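Local coordinates for protein gamma-D-glutamyl-L-lysine dipeptidyl-peptidase (Bacillus cereus ATCC 10987, PDB 3H41) that probably hydrolyses gamma-D-glutamyl-L-lysine bonds in cell-wall murein peptides as an NlpC/P60 cysteine peptidase, releasing the dipeptide L-Ala-D-Glu, at residues W40-S45 and P203-G208; E50-T55 and P283-S288; A64-E69 and K138-S143. All blocks are in the same frame, centred on the assembly; numbering follows the deposited sequence.

Contact 1. Residues W40-S45 and P203-G208. With DGL (D-glutamic acid), chain C; ALA (alanine), chain B.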
loop_
_atom_site.group_PDB
_atom_site.type_symbol
_atom_site.label_atom_id
_atom_site.label_comp_id
_atom_site.label_asym_id
_atom_site.label_seq_id
_atom_site.Cartn_x
_atom_site.Cartn_y
_atom_site.Cartn_z
ATOM N N TRP A 40 -13.303 5.992 -0.201
ATOM C CA TRP A 40 -14.022 6.205 -1.462
ATOM C C TRP A 40 -14.651 7.604 -1.489
ATOM O O TRP A 40 -14.556 8.316 -2.491
ATOM C CB TRP A 40 -15.075 5.127 -1.751
ATOM C CG TRP A 40 -14.538 3.748 -1.974
ATOM C CD1 TRP A 40 -14.913 2.642 -1.308
ATOM C CD2 TRP A 40 -13.507 3.322 -2.910
ATOM N NE1 TRP A 40 -14.238 1.553 -1.769
ATOM C CE2 TRP A 40 -13.354 1.944 -2.740
ATOM C CE3 TRP A 40 -12.724 3.970 -3.867
ATOM C CZ2 TRP A 40 -12.449 1.200 -3.470
ATOM C CZ3 TRP A 40 -11.829 3.221 -4.629
ATOM C CH2 TRP A 40 -11.687 1.850 -4.407
ATOM N N LYS A 41 -15.298 8.016 -0.407
ATOM C CA LYS A 41 -15.739 9.399 -0.308
ATOM C C LYS A 41 -14.598 10.388 -0.496
ATOM O O LYS A 41 -14.752 11.370 -1.221
ATOM C CB LYS A 41 -16.397 9.696 1.025
ATOM C CG LYS A 41 -16.944 11.112 1.101
ATOM C CD LYS A 41 -17.405 11.497 2.519
ATOM C CE LYS A 41 -18.893 11.466 2.694
ATOM N NZ LYS A 41 -19.277 12.408 3.795
ATOM N N TRP A 42 -13.454 10.143 0.140
ATOM C CA TRP A 42 -12.321 11.057 0.007
ATOM C C TRP A 42 -11.873 11.227 -1.450
ATOM O O TRP A 42 -11.860 12.345 -1.985
ATOM C CB TRP A 42 -11.152 10.559 0.819
ATOM C CG TRP A 42 -9.962 11.447 0.794
ATOM C CD1 TRP A 42 -9.946 12.803 0.994
ATOM C CD2 TRP A 42 -8.609 11.046 0.658
ATOM N NE1 TRP A 42 -8.659 13.269 0.941
ATOM C CE2 TRP A 42 -7.814 12.216 0.754
ATOM C CE3 TRP A 42 -7.973 9.811 0.410
ATOM C CZ2 TRP A 42 -6.428 12.184 0.622
ATOM C CZ3 TRP A 42 -6.612 9.778 0.300
ATOM C CH2 TRP A 42 -5.836 10.948 0.415
ATOM N N THR A 43 -11.541 10.123 -2.101
ATOM C CA THR A 43 -10.982 10.191 -3.454
ATOM C C THR A 43 -12.013 10.571 -4.502
ATOM O O THR A 43 -11.719 11.329 -5.448
ATOM C CB THR A 43 -10.308 8.858 -3.869
ATOM O OG1 THR A 43 -11.225 7.780 -3.705
ATOM C CG2 THR A 43 -9.062 8.624 -3.053
ATOM N N LYS A 44 -13.230 10.066 -4.360
ATOM C CA LYS A 44 -14.227 10.296 -5.394
ATOM C C LYS A 44 -14.804 11.726 -5.329
ATOM O O LYS A 44 -15.322 12.207 -6.306
ATOM C CB LYS A 44 -15.327 9.218 -5.354
ATOM C CG LYS A 44 -14.754 7.865 -5.767
ATOM C CD LYS A 44 -15.775 6.760 -6.019
ATOM C CE LYS A 44 -15.067 5.421 -6.432
ATOM N NZ LYS A 44 -13.873 5.499 -7.402
ATOM N N SER A 45 -14.677 12.394 -4.186
ATOM C CA SER A 45 -15.156 13.762 -4.000
ATOM C C SER A 45 -14.214 14.810 -4.611
ATOM O O SER A 45 -14.626 15.943 -4.848
ATOM C CB SER A 45 -15.332 14.071 -2.512
ATOM O OG SER A 45 -14.097 14.169 -1.819
ATOM N N PRO A 203 -8.489 4.499 -9.776
ATOM C CA PRO A 203 -7.863 5.826 -9.863
ATOM C C PRO A 203 -6.686 6.033 -8.952
ATOM O O PRO A 203 -6.680 5.594 -7.791
ATOM C CB PRO A 203 -9.020 6.778 -9.509
ATOM C CG PRO A 203 -10.208 6.005 -9.879
ATOM C CD PRO A 203 -9.904 4.649 -9.388
ATOM N N TYR A 204 -5.683 6.698 -9.510
ATOM C CA TYR A 204 -4.466 7.086 -8.816
ATOM C C TYR A 204 -4.712 8.049 -7.678
ATOM O O TYR A 204 -5.594 8.880 -7.758
ATOM C CB TYR A 204 -3.552 7.740 -9.848
ATOM C CG TYR A 204 -2.193 8.248 -9.394
ATOM C CD1 TYR A 204 -2.057 9.473 -8.734
ATOM C CD2 TYR A 204 -1.036 7.542 -9.717
ATOM C CE1 TYR A 204 -0.791 9.937 -8.345
ATOM C CE2 TYR A 204 0.214 8.022 -9.374
ATOM C CZ TYR A 204 0.330 9.204 -8.685
ATOM O OH TYR A 204 1.600 9.639 -8.395
ATOM N N ILE A 205 -3.937 7.927 -6.608
ATOM C CA ILE A 205 -3.853 9.001 -5.616
ATOM C C ILE A 205 -2.383 9.063 -5.141
ATOM O O ILE A 205 -1.750 8.053 -4.938
ATOM C CB ILE A 205 -4.887 8.811 -4.467
ATOM C CG1 ILE A 205 -5.113 10.112 -3.643
ATOM C CG2 ILE A 205 -4.501 7.659 -3.566
ATOM C CD1 ILE A 205 -5.820 11.217 -4.425
ATOM N N TRP A 206 -1.862 10.266 -4.972
ATOM C CA TRP A 206 -0.524 10.460 -4.407
ATOM C C TRP A 206 -0.415 9.794 -3.039
ATOM O O TRP A 206 -1.317 9.876 -2.224
ATOM C CB TRP A 206 -0.214 11.948 -4.322
ATOM C CG TRP A 206 1.176 12.336 -3.923
ATOM C CD1 TRP A 206 1.530 12.988 -2.777
ATOM C CD2 TRP A 206 2.378 12.182 -4.682
ATOM N NE1 TRP A 206 2.860 13.236 -2.763
ATOM C CE2 TRP A 206 3.415 12.779 -3.932
ATOM C CE3 TRP A 206 2.677 11.617 -5.923
ATOM C CZ2 TRP A 206 4.734 12.778 -4.355
ATOM C CZ3 TRP A 206 3.983 11.655 -6.370
ATOM C CH2 TRP A 206 4.997 12.251 -5.594
ATOM N N ALA A 207 0.720 9.131 -2.828
ATOM C CA ALA A 207 0.994 8.386 -1.625
ATOM C C ALA A 207 0.093 7.154 -1.426
ATOM O O ALA A 207 0.143 6.530 -0.400
ATOM C CB ALA A 207 0.952 9.348 -0.326
ATOM N N GLY A 208 -0.701 6.780 -2.423
ATOM C CA GLY A 208 -1.714 5.730 -2.240
ATOM C C GLY A 208 -0.995 4.398 -2.083
ATOM O O GLY A 208 -0.111 4.097 -2.838
HETATM N N DGL C . 5.747 8.783 -4.274
HETATM C CA DGL C . 6.480 9.055 -5.513
HETATM C C DGL C . 7.766 8.287 -5.570
HETATM O O DGL C . 8.741 8.707 -6.208
HETATM C CB DGL C . 5.600 8.712 -6.726
HETATM C CG DGL C . 6.212 9.115 -8.082
HETATM C CD DGL C . 6.811 10.518 -8.148
HETATM O OE1 DGL C . 6.168 11.376 -8.779
HETATM O OE2 DGL C . 7.932 10.783 -7.631
HETATM O OXT DGL C . 7.848 7.181 -5.022
HETATM N N ALA B . 6.256 8.725 -0.623
HETATM C CA ALA B . 5.386 8.934 -1.864
HETATM C C ALA B . 6.256 9.148 -3.096
HETATM O O ALA B . 7.384 9.648 -2.986
HETATM C CB ALA B . 4.469 10.141 -1.688
#
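With chi1 at -178°, Trp-42 swings its indole away from its own backbone N and carries it to Ile-205, whose CG1 comes out to meet it. CH2, on the six-membered ring of Trp-42, lies 4.2 Å from Ile-205 CG1, an oblique approach. Thr-43, one residue further on, adds its methyl to the same branch, with CG2 4.3 Å from Ile-205 CG1, while its OG1 turns back to the carbonyl of Leu-39 in the helix. Ile-205 thus carries the apolar contact, and Leu-54 and Lys-51 of helix 48-56 touch it as well. At the polar edge of the indole, NE1 of Trp-42 is hydrogen-bonded to OD1 of Asp-29. Toward the surface the packing thins, and Lys-44 does no more than pass its NZ by Pro-203 CG at 4.5 Å.

Beyond Ile-205 the chain makes a type II beta turn closed by Gly-208 N and Ile-205 O, 3.0 Å apart, with Ala-207 at positive phi. The turn sends Trp-206 the other way, toward the bound product. Its CG is trans to the backbone N (chi1 -173°), and one indole face receives the alanine CB, 3.6 Å from Trp-206 CE2, and the amide N that links alanine to D-glutamate. CZ3 of Trp-206 sits 3.3 Å from OE1 of D-glutamate, and Ala-207 CB is 3.9 Å from the alanine CB. Tyr-204 OH, at the rim of the Trp-206 indole, bonds to the oxidised cysteine at position 216, the inferred nucleophile. The turn that carries Trp-206 and Ala-207 lines the L-Ala-D-Glu pocket, while Ile-205 at its start packs on helix 39-45, all part of the active-site cleft of an NlpC/P60 peptidase.

Contact 2. Residues E50-T55 and P283-S288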
loop_
_atom_site.group_PDB
_atom_site.type_symbol
_atom_site.label_atom_id
_atom_site.label_comp_id
_atom_site.label_asym_id
_atom_site.label_seq_id
_atom_site.Cartn_x
_atom_site.Cartn_y
_atom_site.Cartn_z
ATOM N N GLU A 50 -7.677 19.156 -6.973
ATOM C CA GLU A 50 -7.613 18.836 -5.518
ATOM C C GLU A 50 -6.697 17.620 -5.241
ATOM O O GLU A 50 -5.972 17.598 -4.231
ATOM C CB GLU A 50 -8.985 18.652 -4.932
ATOM C CG GLU A 50 -9.689 19.981 -4.722
ATOM C CD GLU A 50 -11.154 19.834 -4.520
ATOM O OE1 GLU A 50 -11.785 19.073 -5.300
ATOM O OE2 GLU A 50 -11.687 20.488 -3.588
ATOM N N LYS A 51 -6.687 16.659 -6.167
ATOM C CA LYS A 51 -5.783 15.526 -6.067
ATOM C C LYS A 51 -4.337 15.962 -6.280
ATOM O O LYS A 51 -3.414 15.530 -5.545
ATOM C CB LYS A 51 -6.175 14.449 -7.083
ATOM C CG LYS A 51 -7.440 13.702 -6.731
ATOM C CD LYS A 51 -7.758 12.618 -7.757
ATOM C CE LYS A 51 -9.018 11.822 -7.324
ATOM N NZ LYS A 51 -9.496 10.974 -8.484
ATOM N N LEU A 52 -4.121 16.818 -7.275
ATOM C CA LEU A 52 -2.743 17.267 -7.611
ATOM C C LEU A 52 -2.095 18.078 -6.512
ATOM O O LEU A 52 -0.884 18.009 -6.325
ATOM C CB LEU A 52 -2.709 18.051 -8.928
ATOM C CG LEU A 52 -2.996 17.215 -10.187
ATOM C CD1 LEU A 52 -3.205 18.110 -11.418
ATOM C CD2 LEU A 52 -1.860 16.183 -10.435
ATOM N N TRP A 53 -2.901 18.828 -5.766
ATOM C CA TRP A 53 -2.408 19.559 -4.579
ATOM C C TRP A 53 -1.656 18.701 -3.567
ATOM O O TRP A 53 -0.671 19.135 -2.976
ATOM C CB TRP A 53 -3.574 20.196 -3.873
ATOM C CG TRP A 53 -3.262 20.940 -2.594
ATOM C CD1 TRP A 53 -2.849 22.242 -2.505
ATOM C CD2 TRP A 53 -3.447 20.487 -1.230
ATOM N NE1 TRP A 53 -2.745 22.626 -1.198
ATOM C CE2 TRP A 53 -3.097 21.574 -0.383
ATOM C CE3 TRP A 53 -3.867 19.285 -0.646
ATOM C CZ2 TRP A 53 -3.148 21.490 1.042
ATOM C CZ3 TRP A 53 -3.936 19.192 0.771
ATOM C CH2 TRP A 53 -3.567 20.293 1.592
ATOM N N LEU A 54 -2.134 17.473 -3.377
ATOM C CA LEU A 54 -1.428 16.510 -2.506
ATOM C C LEU A 54 0.036 16.332 -2.870
ATOM O O LEU A 54 0.890 16.326 -1.977
ATOM C CB LEU A 54 -2.165 15.167 -2.497
ATOM C CG LEU A 54 -3.587 15.265 -1.931
ATOM C CD1 LEU A 54 -4.370 13.958 -2.240
ATOM C CD2 LEU A 54 -3.514 15.556 -0.432
ATOM N N THR A 55 0.331 16.223 -4.177
ATOM C CA THR A 55 1.685 16.143 -4.709
ATOM C C THR A 55 2.373 17.512 -4.746
ATOM O O THR A 55 3.475 17.689 -4.242
ATOM C CB THR A 55 1.667 15.626 -6.188
ATOM O OG1 THR A 55 0.949 14.375 -6.235
ATOM C CG2 THR A 55 3.075 15.479 -6.713
ATOM N N PRO A 283 -0.412 5.457 -12.870
ATOM C CA PRO A 283 0.575 6.384 -13.488
ATOM C C PRO A 283 0.597 7.833 -13.030
ATOM O O PRO A 283 1.677 8.391 -12.835
ATOM C CB PRO A 283 0.214 6.311 -14.971
ATOM C CG PRO A 283 -1.218 6.057 -14.984
ATOM C CD PRO A 283 -1.529 5.179 -13.788
ATOM N N ARG A 284 -0.576 8.441 -12.876
ATOM C CA ARG A 284 -0.701 9.853 -12.514
ATOM C C ARG A 284 -2.162 10.135 -12.167
ATOM O O ARG A 284 -3.053 9.356 -12.527
ATOM C CB ARG A 284 -0.247 10.756 -13.683
ATOM C CG ARG A 284 -1.061 10.564 -14.980
ATOM C CD ARG A 284 -0.697 11.556 -16.101
ATOM N NE ARG A 284 0.747 11.674 -16.261
ATOM C CZ ARG A 284 1.403 12.803 -16.538
ATOM N NH1 ARG A 284 0.762 13.970 -16.692
ATOM N NH2 ARG A 284 2.727 12.764 -16.648
ATOM N N ALA A 285 -2.421 11.251 -11.502
ATOM C CA ALA A 285 -3.761 11.556 -11.011
ATOM C C ALA A 285 -4.851 11.614 -12.086
ATOM O O ALA A 285 -6.009 11.386 -11.808
ATOM C CB ALA A 285 -3.768 12.845 -10.212
ATOM N N GLU A 286 -4.454 11.940 -13.315
ATOM C CA GLU A 286 -5.410 12.060 -14.399
ATOM C C GLU A 286 -5.927 10.679 -14.784
ATOM O O GLU A 286 -6.890 10.581 -15.526
ATOM C CB GLU A 286 -4.772 12.726 -15.627
ATOM C CG GLU A 286 -4.487 14.211 -15.491
ATOM C CD GLU A 286 -3.190 14.562 -14.780
ATOM O OE1 GLU A 286 -2.488 13.679 -14.220
ATOM O OE2 GLU A 286 -2.884 15.761 -14.744
ATOM N N ARG A 287 -5.278 9.614 -14.312
ATOM C CA ARG A 287 -5.548 8.294 -14.823
ATOM C C ARG A 287 -5.714 7.232 -13.719
ATOM O O ARG A 287 -5.896 7.569 -12.528
ATOM C CB ARG A 287 -4.464 7.942 -15.837
ATOM C CG ARG A 287 -4.443 8.970 -17.031
ATOM C CD ARG A 287 -4.311 8.337 -18.385
ATOM N NE ARG A 287 -3.023 7.676 -18.556
ATOM C CZ ARG A 287 -1.865 8.283 -18.819
ATOM N NH1 ARG A 287 -1.792 9.611 -18.945
ATOM N NH2 ARG A 287 -0.762 7.543 -18.966
ATOM N N SER A 288 -5.764 5.972 -14.153
ATOM C CA SER A 288 -6.006 4.838 -13.283
ATOM C C SER A 288 -5.006 3.763 -13.610
ATOM O O SER A 288 -4.299 3.847 -14.628
ATOM C CB SER A 288 -7.395 4.272 -13.532
ATOM O OG SER A 288 -8.367 5.253 -13.266
HETATM O O HOH W 1 -7.190 9.856 -9.854
#
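Leu-52 and Ala-285 form the tight part of this contact, methyl against methyl: CD2 of Leu-52 stands 3.9 Å from Ala-285 CB. Leu-52 reaches it with chi1 at -69°, which sets CG trans to the carbonyl carbon and carries the branch across from the flank of helix 48-56. Lys-51 backs up the same methyl from the preceding position, its CB 4.3 Å from Ala-285 CB, and Leu-48 of the helix touches it too. The CB of Ala-285 is accordingly the meeting point, with its CA 6.7 Å from the CA of Lys-51.

The outer side is looser and polar. Glu-286 starts by pointing away from the helix, then folds back at chi2 (83°), so that its side chain comes back to Leu-52 and crosses it at about a right angle. OE2 of Glu-286 lies 4.1 Å from Leu-52 CD1, a plain van der Waals approach. Lys-51 extends its chain past Ala-285 and reaches it through water: NZ of Lys-51 gives a bond of 2.9 Å to the water, which in turn donates a hydrogen bond to Ala-285 O, 2.7 Å from the water. The polar link between the segments therefore runs through this water, and the direct touches are made by carbon and the Glu-286 carboxylate.

The loop is kept in shape by a type I beta turn, Arg-287 N bonding to Arg-284 O at 2.9 Å, while the guanidinium of Arg-287 forms a salt bridge with Glu-290. The 283-288 loop joins strands 278-281 and 290-293 of the NlpC/P60 sheet, just after the inferred active-site residue His-281, and packs at the surface of this papain-like (clan CA) peptidase against helix 48-56, which comes early in the chain.

Contact 3. Residues A64-E69 and K138-S143; sequences ALLGQE and KSLEVS. With PO4 (phosphate ion), chain D.
No flat group stacks where Leu-65 and Leu-66 meet strand 139-143. The one planar group that matters, the Gln-68 amide, uses its atoms to hold the turn: Leu-65 N donates to Gln-68 OE1 at 3.0 Å, in the carbonyl plane with a C=O...N angle of 151°, and NE2 goes to the carbonyl of His-85. Residues 65-68 form a type II beta turn with Gly-67 at positive phi, closed by Gln-68 N and Leu-65 O, 2.8 Å apart. The turn leads on to strand 69-76 of the first SH3-like domain, and it packs against an outermost strand of the second.

Leu-66 does most of the work. Its CG is trans to the backbone N (chi1 -178°), which brings CD2 within 3.8 Å of Leu-140 CD2, the two branches meeting tip to tip. The same CD2 lies 3.8 Å from Val-142 CG1 as the side chains pass at a slant, and Pro-163 also touches Leu-66. Beside this pair, Leu-65 sets CD2 3.9 Å from Ser-143 CB, with both its methyls near the hydroxyl, which bonds to Gly-211 N.

At the far, exposed end of the segment, a phosphate, probably from the crystallisation liquor, is bonded by Ser-134, Gln-166 and Lys-136 N; Lys-138, extended beyond CG, donates from NZ to its O3 at 3.0 Å.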
loop_
_atom_site.group_PDB
_atom_site.type_symbol
_atom_site.label_atom_id
_atom_site.label_comp_id
_atom_site.label_asym_id
_atom_site.label_seq_id
_atom_site.Cartn_x
_atom_site.Cartn_y
_atom_site.Cartn_z
ATOM N N ALA A 64 -0.693 3.509 5.539
ATOM C CA ALA A 64 -0.447 2.264 6.278
ATOM C C ALA A 64 -1.769 1.570 6.486
ATOM O O ALA A 64 -2.781 2.234 6.771
ATOM C CB ALA A 64 0.229 2.556 7.618
ATOM N N LEU A 65 -1.777 0.249 6.337
ATOM C CA LEU A 65 -3.033 -0.507 6.438
ATOM C C LEU A 65 -3.411 -0.950 7.863
ATOM O O LEU A 65 -2.542 -1.143 8.715
ATOM C CB LEU A 65 -2.982 -1.755 5.558
ATOM C CG LEU A 65 -2.654 -1.572 4.061
ATOM C CD1 LEU A 65 -2.704 -2.920 3.288
ATOM C CD2 LEU A 65 -3.570 -0.511 3.437
ATOM N N LEU A 66 -4.712 -1.175 8.070
ATOM C CA LEU A 66 -5.247 -1.793 9.273
ATOM C C LEU A 66 -4.307 -2.879 9.787
ATOM O O LEU A 66 -3.892 -3.776 9.031
ATOM C CB LEU A 66 -6.617 -2.396 8.990
ATOM C CG LEU A 66 -7.289 -3.033 10.206
ATOM C CD1 LEU A 66 -7.851 -1.961 11.088
ATOM C CD2 LEU A 66 -8.386 -4.041 9.708
ATOM N N GLY A 67 -3.957 -2.782 11.064
ATOM C CA GLY A 67 -3.072 -3.750 11.696
ATOM C C GLY A 67 -1.578 -3.574 11.532
ATOM O O GLY A 67 -0.804 -4.253 12.222
ATOM N N GLN A 68 -1.141 -2.700 10.617
ATOM C CA GLN A 68 0.280 -2.454 10.428
ATOM C C GLN A 68 0.837 -1.799 11.698
ATOM O O GLN A 68 0.138 -0.995 12.352
ATOM C CB GLN A 68 0.514 -1.575 9.188
ATOM C CG GLN A 68 1.931 -1.583 8.645
ATOM C CD GLN A 68 2.027 -1.234 7.137
ATOM O OE1 GLN A 68 1.026 -0.854 6.469
ATOM N NE2 GLN A 68 3.236 -1.391 6.594
ATOM N N GLU A 69 2.057 -2.206 12.071
ATOM C CA GLU A 69 2.688 -1.706 13.290
ATOM C C GLU A 69 3.457 -0.422 12.987
ATOM O O GLU A 69 4.068 -0.293 11.930
ATOM C CB GLU A 69 3.660 -2.726 13.850
ATOM C CG GLU A 69 4.166 -2.377 15.252
ATOM C CD GLU A 69 5.023 -3.497 15.864
ATOM O OE1 GLU A 69 4.657 -4.687 15.723
ATOM O OE2 GLU A 69 6.056 -3.189 16.490
ATOM N N LYS A 138 -21.281 -3.890 13.338
ATOM C CA LYS A 138 -20.336 -3.157 12.516
ATOM C C LYS A 138 -19.606 -4.059 11.516
ATOM O O LYS A 138 -19.525 -5.294 11.632
ATOM C CB LYS A 138 -19.327 -2.422 13.380
ATOM C CG LYS A 138 -19.945 -1.480 14.357
ATOM C CD LYS A 138 -18.915 -0.604 15.016
ATOM C CE LYS A 138 -19.610 0.394 15.899
ATOM N NZ LYS A 138 -18.687 1.286 16.594
ATOM N N SER A 139 -19.088 -3.408 10.488
ATOM C CA SER A 139 -18.333 -4.070 9.446
ATOM C C SER A 139 -17.283 -3.074 8.947
ATOM O O SER A 139 -17.332 -1.900 9.308
ATOM C CB SER A 139 -19.257 -4.492 8.311
ATOM O OG SER A 139 -19.991 -3.378 7.774
ATOM N N LEU A 140 -16.312 -3.547 8.174
ATOM C CA LEU A 140 -15.213 -2.691 7.700
ATOM C C LEU A 140 -14.778 -3.145 6.319
ATOM O O LEU A 140 -14.486 -4.333 6.093
ATOM C CB LEU A 140 -14.017 -2.774 8.655
ATOM C CG LEU A 140 -12.817 -1.898 8.326
ATOM C CD1 LEU A 140 -13.262 -0.402 8.371
ATOM C CD2 LEU A 140 -11.693 -2.145 9.333
ATOM N N GLU A 141 -14.725 -2.198 5.385
ATOM C CA GLU A 141 -14.124 -2.502 4.084
ATOM C C GLU A 141 -12.589 -2.388 4.206
ATOM O O GLU A 141 -12.059 -1.302 4.480
ATOM C CB GLU A 141 -14.647 -1.558 3.012
ATOM C CG GLU A 141 -14.105 -1.918 1.621
ATOM C CD GLU A 141 -14.636 -1.007 0.504
ATOM O OE1 GLU A 141 -15.392 -0.062 0.778
ATOM O OE2 GLU A 141 -14.319 -1.251 -0.674
ATOM N N VAL A 142 -11.878 -3.483 3.934
ATOM C CA VAL A 142 -10.432 -3.510 4.097
ATOM C C VAL A 142 -9.735 -3.685 2.740
ATOM O O VAL A 142 -10.300 -4.265 1.781
ATOM C CB VAL A 142 -9.979 -4.597 5.070
ATOM C CG1 VAL A 142 -10.437 -4.223 6.504
ATOM C CG2 VAL A 142 -10.520 -5.976 4.687
ATOM N N SER A 143 -8.483 -3.231 2.686
ATOM C CA SER A 143 -7.672 -3.325 1.483
ATOM C C SER A 143 -6.961 -4.664 1.261
ATOM O O SER A 143 -6.513 -5.300 2.190
ATOM C CB SER A 143 -6.578 -2.245 1.571
ATOM O OG SER A 143 -5.615 -2.370 0.531
HETATM P P PO4 D . -19.002 -2.302 18.495
HETATM O O1 PO4 D . -18.772 -2.924 19.850
HETATM O O2 PO4 D . -20.494 -1.938 18.375
HETATM O O3 PO4 D . -18.170 -1.039 18.442
HETATM O O4 PO4 D . -18.612 -3.248 17.404
#

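Overall arrangement
Contacts 1 and 2 are near neighbours, their centres about 8 Å apart, while the centre of contact 3 lies about 16 Å from that of contact 1 and about 24 Å from that of contact 2. Along the chain the first segments come as 40-45, 50-55 and 64-69, on consecutive helices 39-45 and 48-56 and on strand 60-65; the partners follow as 138-143, 203-208 and 283-288. Contact 3 is nested inside both others, which cross each other. Trp-40 bonds to Glu-141, joining contacts 1 and 3, and Tyr-204 N pairs with Arg-287 O between contacts 1 and 2. One N-terminal region thus meets both the second SH3-like domain and the peptidase domain beside the substrate cleft.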